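Local coordinates for protein formyltransferase PseJ (Anoxybacillus kamchatkensis G10, PDB 6EDK) that belongs to the formyl transferase family, with a mixed beta sheet core, and binds the ligand 1YA in a pocket, at residues Y123-G127 with L128-E132; V83-F86 with K87-I91. All blocks are in the same frame, centred on the assembly; numbering follows the deposited sequence.

Interaction 1. Residues Y123-G127 with L128-E132; sequences YIDSG and LDTGE. With 1YA (N-{4-[{[(6S)-2-amino-4-oxo-3,4,5,6,7,8-hexahydropteridin-6-yl]methyl}(formyl)amino]benzoyl}-L-glutamic acid), chain D.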
loop_
_atom_site.group_PDB
_atom_site.type_symbol
_atom_site.label_atom_id
_atom_site.label_comp_id
_atom_site.label_asym_id
_atom_site.label_seq_id
_atom_site.Cartn_x
_atom_site.Cartn_y
_atom_site.Cartn_z
ATOM N N TYR A 123 8.625 3.182 -2.322
ATOM C CA TYR A 123 9.621 2.098 -2.432
ATOM C C TYR A 123 9.646 1.300 -1.153
ATOM O O TYR A 123 9.515 1.848 -0.060
ATOM C CB TYR A 123 11.005 2.693 -2.716
ATOM C CG TYR A 123 11.169 3.161 -4.111
ATOM C CD1 TYR A 123 11.210 2.256 -5.167
ATOM C CD2 TYR A 123 11.336 4.497 -4.433
ATOM C CE1 TYR A 123 11.354 2.678 -6.439
ATOM C CE2 TYR A 123 11.481 4.909 -5.716
ATOM C CZ TYR A 123 11.524 3.991 -6.723
ATOM O OH TYR A 123 11.684 4.395 -8.040
ATOM N N ILE A 124 9.860 -0.007 -1.284
ATOM C CA ILE A 124 9.957 -0.886 -0.140
ATOM C C ILE A 124 11.371 -0.826 0.408
ATOM O O ILE A 124 12.347 -1.055 -0.326
ATOM C CB ILE A 124 9.616 -2.337 -0.528
ATOM C CG1 ILE A 124 8.147 -2.433 -0.937
ATOM C CG2 ILE A 124 9.932 -3.288 0.614
ATOM C CD1 ILE A 124 7.844 -3.659 -1.748
ATOM N N ASP A 125 11.487 -0.542 1.684
ATOM C CA ASP A 125 12.776 -0.632 2.377
ATOM C C ASP A 125 12.578 -1.617 3.506
ATOM O O ASP A 125 11.559 -2.314 3.563
ATOM C CB ASP A 125 13.269 0.755 2.756
ATOM C CG ASP A 125 12.637 1.308 3.999
ATOM O OD1 ASP A 125 11.814 0.632 4.604
ATOM O OD2 ASP A 125 12.994 2.468 4.374
ATOM N N SER A 126 13.594 -1.735 4.380
ATOM C CA SER A 126 13.607 -2.848 5.332
ATOM C C SER A 126 12.573 -2.670 6.416
ATOM O O SER A 126 12.094 -3.643 6.967
ATOM C CB SER A 126 15.000 -2.995 5.961
ATOM O OG SER A 126 15.547 -1.699 6.180
ATOM N N GLY A 127 12.182 -1.419 6.711
ATOM C CA GLY A 127 11.114 -1.208 7.659
ATOM C C GLY A 127 9.732 -1.297 7.034
ATOM O O GLY A 127 9.595 -1.345 5.809
ATOM N N LEU A 128 8.706 -1.297 7.895
ATOM C CA LEU A 128 7.314 -1.410 7.447
ATOM C C LEU A 128 6.775 -0.040 7.042
ATOM O O LEU A 128 6.546 0.826 7.901
ATOM C CB LEU A 128 6.432 -1.984 8.544
ATOM C CG LEU A 128 6.880 -3.314 9.146
ATOM C CD1 LEU A 128 5.805 -3.850 10.092
ATOM C CD2 LEU A 128 7.194 -4.306 8.020
ATOM N N ASP A 129 6.516 0.137 5.738
ATOM C CA ASP A 129 5.875 1.331 5.171
ATOM C C ASP A 129 6.701 2.575 5.391
ATOM O O ASP A 129 6.185 3.655 5.358
ATOM C CB ASP A 129 4.452 1.528 5.741
ATOM C CG ASP A 129 3.549 0.331 5.470
ATOM O OD1 ASP A 129 3.679 -0.270 4.367
ATOM O OD2 ASP A 129 2.710 -0.022 6.341
ATOM N N THR A 130 8.033 2.416 5.558
ATOM C CA THR A 130 8.959 3.511 5.797
ATOM C C THR A 130 9.746 3.965 4.572
ATOM O O THR A 130 10.415 5.011 4.637
ATOM C CB THR A 130 9.951 3.109 6.910
ATOM O OG1 THR A 130 10.372 1.758 6.694
ATOM C CG2 THR A 130 9.294 3.151 8.247
ATOM N N GLY A 131 9.666 3.256 3.439
ATOM C CA GLY A 131 10.463 3.599 2.264
ATOM C C GLY A 131 10.136 4.938 1.596
ATOM O O GLY A 131 9.199 5.664 1.952
ATOM N N GLU A 132 10.915 5.252 0.560
ATOM C CA GLU A 132 10.815 6.557 -0.101
ATOM C C GLU A 132 9.488 6.719 -0.852
ATOM O O GLU A 132 8.962 5.783 -1.433
ATOM C CB GLU A 132 11.947 6.757 -1.102
ATOM C CG GLU A 132 13.303 6.984 -0.440
ATOM C CD GLU A 132 14.386 7.247 -1.473
ATOM O OE1 GLU A 132 14.574 6.374 -2.368
ATOM O OE2 GLU A 132 15.022 8.331 -1.399
HETATM N N1 1YA D . 7.924 -5.529 3.762
HETATM C C2 1YA D . 8.967 -4.502 3.980
HETATM N NA2 1YA D . 10.320 -4.895 4.336
HETATM N N3 1YA D . 8.710 -3.025 3.809
HETATM C C4 1YA D . 7.368 -2.530 3.478
HETATM O O4 1YA D . 7.223 -1.329 3.371
HETATM C C4A 1YA D . 6.318 -3.568 3.272
HETATM N N5 1YA D . 5.064 -3.161 2.885
HETATM C C6 1YA D . 3.952 -4.207 3.163
HETATM C C7 1YA D . 4.252 -5.490 2.801
HETATM N N8 1YA D . 5.670 -6.027 3.196
HETATM C C8A 1YA D . 6.604 -5.087 3.382
HETATM C C9 1YA D . 3.685 -4.092 4.681
HETATM N N10 1YA D . 2.558 -4.930 5.132
HETATM C C11 1YA D . 2.942 -7.014 8.798
HETATM C C12 1YA D . 2.719 -7.742 7.641
HETATM C C13 1YA D . 2.607 -7.071 6.429
HETATM C C14 1YA D . 2.702 -5.690 6.408
HETATM C C15 1YA D . 2.913 -4.969 7.569
HETATM C C16 1YA D . 3.033 -5.639 8.774
HETATM C C17 1YA D . 3.055 -7.717 10.174
HETATM N N 1YA D . 2.250 -7.076 11.246
HETATM C CA 1YA D . 2.188 -7.570 12.646
HETATM C CB 1YA D . 3.556 -7.365 13.343
HETATM C CG 1YA D . 4.427 -6.303 12.651
HETATM C CD 1YA D . 5.588 -5.827 13.542
HETATM O OE1 1YA D . 6.267 -4.815 13.214
HETATM O OE2 1YA D . 5.862 -6.450 14.601
HETATM C CT 1YA D . 1.049 -6.823 13.388
HETATM O O2 1YA D . 0.375 -5.905 12.829
HETATM O O1 1YA D . 0.769 -7.125 14.573
HETATM C C18 1YA D . 1.285 -4.993 4.429
HETATM O O5 1YA D . 1.121 -4.390 3.422
HETATM O O 1YA D . 3.708 -8.687 10.324
HETATM O O HOH W 1 9.192 0.345 3.372
#

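Interaction 2. Residues V83-F86 with K87-I91; sequences VERF and KQRAI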
loop_
_atom_site.group_PDB
_atom_site.type_symbol
_atom_site.label_atom_id
_atom_site.label_comp_id
_atom_site.label_asym_id
_atom_site.label_seq_id
_atom_site.Cartn_x
_atom_site.Cartn_y
_atom_site.Cartn_z
ATOM N N VAL A 83 14.966 -6.906 -0.007
ATOM C CA VAL A 83 14.876 -5.449 -0.138
ATOM C C VAL A 83 16.117 -4.894 -0.795
ATOM O O VAL A 83 16.027 -4.118 -1.763
ATOM C CB VAL A 83 14.638 -4.823 1.243
ATOM C CG1 VAL A 83 14.820 -3.307 1.190
ATOM C CG2 VAL A 83 13.264 -5.186 1.747
ATOM N N GLU A 84 17.320 -5.318 -0.312
ATOM C CA GLU A 84 18.544 -4.789 -0.902
ATOM C C GLU A 84 18.694 -5.247 -2.339
ATOM O O GLU A 84 19.038 -4.457 -3.216
ATOM C CB GLU A 84 19.761 -5.214 -0.083
ATOM C CG GLU A 84 21.051 -4.496 -0.505
ATOM C CD GLU A 84 21.022 -2.995 -0.178
ATOM O OE1 GLU A 84 20.236 -2.583 0.709
ATOM O OE2 GLU A 84 21.781 -2.226 -0.811
ATOM N N ARG A 85 18.400 -6.523 -2.614
ATOM C CA ARG A 85 18.543 -7.009 -3.984
ATOM C C ARG A 85 17.653 -6.243 -4.935
ATOM O O ARG A 85 17.998 -6.044 -6.099
ATOM C CB ARG A 85 18.189 -8.501 -4.020
ATOM C CG ARG A 85 18.098 -9.088 -5.425
ATOM C CD ARG A 85 17.899 -10.628 -5.311
ATOM N NE ARG A 85 17.587 -11.213 -6.606
ATOM C CZ ARG A 85 17.081 -12.442 -6.771
ATOM N NH1 ARG A 85 16.794 -13.198 -5.722
ATOM N NH2 ARG A 85 16.828 -12.885 -7.987
ATOM N N PHE A 86 16.486 -5.807 -4.468
ATOM C CA PHE A 86 15.556 -5.117 -5.351
ATOM C C PHE A 86 15.469 -3.617 -5.080
ATOM O O PHE A 86 14.472 -2.995 -5.447
ATOM C CB PHE A 86 14.169 -5.786 -5.243
ATOM C CG PHE A 86 14.112 -7.138 -5.933
ATOM C CD1 PHE A 86 13.881 -7.209 -7.283
ATOM C CD2 PHE A 86 14.332 -8.310 -5.212
ATOM C CE1 PHE A 86 13.857 -8.454 -7.929
ATOM C CE2 PHE A 86 14.319 -9.523 -5.829
ATOM C CZ PHE A 86 14.092 -9.604 -7.198
ATOM N N LYS A 87 16.512 -3.017 -4.506
ATOM C CA LYS A 87 16.566 -1.562 -4.364
ATOM C C LYS A 87 16.120 -0.881 -5.645
ATOM O O LYS A 87 16.582 -1.219 -6.744
ATOM C CB LYS A 87 17.974 -1.075 -4.014
ATOM C CG LYS A 87 18.306 -1.157 -2.511
ATOM C CD LYS A 87 17.232 -0.477 -1.620
ATOM C CE LYS A 87 17.833 0.044 -0.303
ATOM N NZ LYS A 87 16.847 0.142 0.816
ATOM N N GLN A 88 15.202 0.074 -5.492
ATOM C CA GLN A 88 14.659 0.891 -6.582
ATOM C C GLN A 88 13.928 0.039 -7.626
ATOM O O GLN A 88 13.599 0.505 -8.730
ATOM C CB GLN A 88 15.736 1.786 -7.211
ATOM C CG GLN A 88 16.397 2.794 -6.181
ATOM C CD GLN A 88 15.420 3.880 -5.648
ATOM O OE1 GLN A 88 14.965 3.848 -4.481
ATOM N NE2 GLN A 88 15.109 4.858 -6.501
ATOM N N ARG A 89 13.569 -1.186 -7.260
ATOM C CA ARG A 89 12.830 -2.056 -8.144
ATOM C C ARG A 89 11.672 -2.726 -7.426
ATOM O O ARG A 89 11.123 -3.692 -7.953
ATOM C CB ARG A 89 13.749 -3.131 -8.758
ATOM C CG ARG A 89 14.895 -2.601 -9.605
ATOM C CD ARG A 89 15.665 -3.777 -10.329
ATOM N NE ARG A 89 16.385 -4.641 -9.388
ATOM C CZ ARG A 89 16.613 -5.949 -9.587
ATOM N NH1 ARG A 89 16.166 -6.545 -10.688
ATOM N NH2 ARG A 89 17.271 -6.667 -8.674
ATOM N N ALA A 90 11.327 -2.267 -6.218
ATOM C CA ALA A 90 10.223 -2.856 -5.468
ATOM C C ALA A 90 9.383 -1.740 -4.821
ATOM O O ALA A 90 9.916 -0.959 -4.031
ATOM C CB ALA A 90 10.718 -3.760 -4.380
ATOM N N ILE A 91 8.082 -1.732 -5.102
ATOM C CA ILE A 91 7.177 -0.704 -4.591
ATOM C C ILE A 91 6.032 -1.356 -3.841
ATOM O O ILE A 91 5.704 -2.497 -4.088
ATOM C CB ILE A 91 6.621 0.191 -5.672
ATOM C CG1 ILE A 91 5.663 -0.521 -6.632
ATOM C CG2 ILE A 91 7.693 0.910 -6.464
ATOM C CD1 ILE A 91 5.170 0.302 -7.712
HETATM O O HOH W 2 17.959 -3.401 -7.678
HETATM O O HOH W 3 12.646 -0.660 -3.939
#

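Interaction 1. Residues Y123-G127 with L128-E132
D125 and T130 meet across the tight half of the loop that links the antiparallel strands 118-123 and 133-138. The two side chains cross at about a right angle, and T130 OG1 donates to the syn lone pair of D125 OD1 at 2.8 Å. With CG held between the backbone N and carbonyl carbon (chi1 80°), the D125 carboxylate turns back over the loop, where OD1 also takes a weak bond from G127 N (3.0 Å). Where the loop leaves and rejoins the strands, Y123 N donates to E132 O in the carbonyl plane (2.8 Å), and Y123 O receives a CA-H...O contact from G131 CA at 3.1 Å. Water 1 sits inside the loop, accepting from D125 N and G131 N and bonding to O4 of 1YA.

The solvent side is looser: S126 points away from the returning chain and is exposed. The buried D129 side chain, by contrast, leaves the loop, and its OD2 bonds to G103 N.

The pterin of 1YA is read by backbone atoms. D125 O accepts from NA2 and, at 2.9 Å, from N3, whereas D129 N donates to O4 at 2.9 Å. L128 turns from the loop and lays CD1 3.6 Å from C16 of 1YA. With its side-chain oxygen holding the turn and its carbonyl facing the ligand, D125 probably links loop shape to the way the pterin is held.

Interaction 2. Residues V83-F86 with K87-I91
F86 and R89 are the first and last residues of a type II beta turn, with K87 and Q88 at its corners, that takes the chain from helix 80-85 into strand 90-94, the last step of a beta-alpha-beta unit begun by strand 68-71. K87 N donates a hydrogen bond to E84 O at 3.2 Å, from well above the carbonyl plane. Its side chain, bent at chi2 (-52°), folds back toward the helix and brings CE to 3.7 Å from E84 OE1; the two charges remain too far apart for a salt bridge. Q88 takes the positive phi of the third turn position and points away from the helix end, its NE2 making a weak bond to R175 O. At R89 the turn closes, R89 N donating to F86 O at 2.7 Å. The R89 chain bends at chi3 and lays its guanidinium nearly parallel to the F86 ring, the planes 19° apart, with F86 CD1 standing 3.7 Å above its centre. R89 NH2 reaches R85 O directly at 2.7 Å, the oxygen lying in the guanidinium plane, while water 2 joins R85 O and K87 O to R89 NE. A90 then starts the strand, its CB 4.1 Å from F86 CB.

Interactions 1 and 2 lie at the ends of neighbouring strands of one sheet, their centres about 10 Å apart. Strand 90-94 leaves the turn of interaction 2 and pairs with strand 118-123, which runs into the loop of interaction 1; I124 N and A90 O, 2.9 Å apart, probably share a hydrogen bond. D125 CA also packs on CG1 of V83, another residue of the ligand pocket. Both contacts are local and partly buried. In 123-132 backbone and side-chain polar atoms, a water and 1YA share the bonding. In 83-91 F86 and A90 are buried, while charged side chains lie along the surface and fold over backbone carbonyls at the helix end.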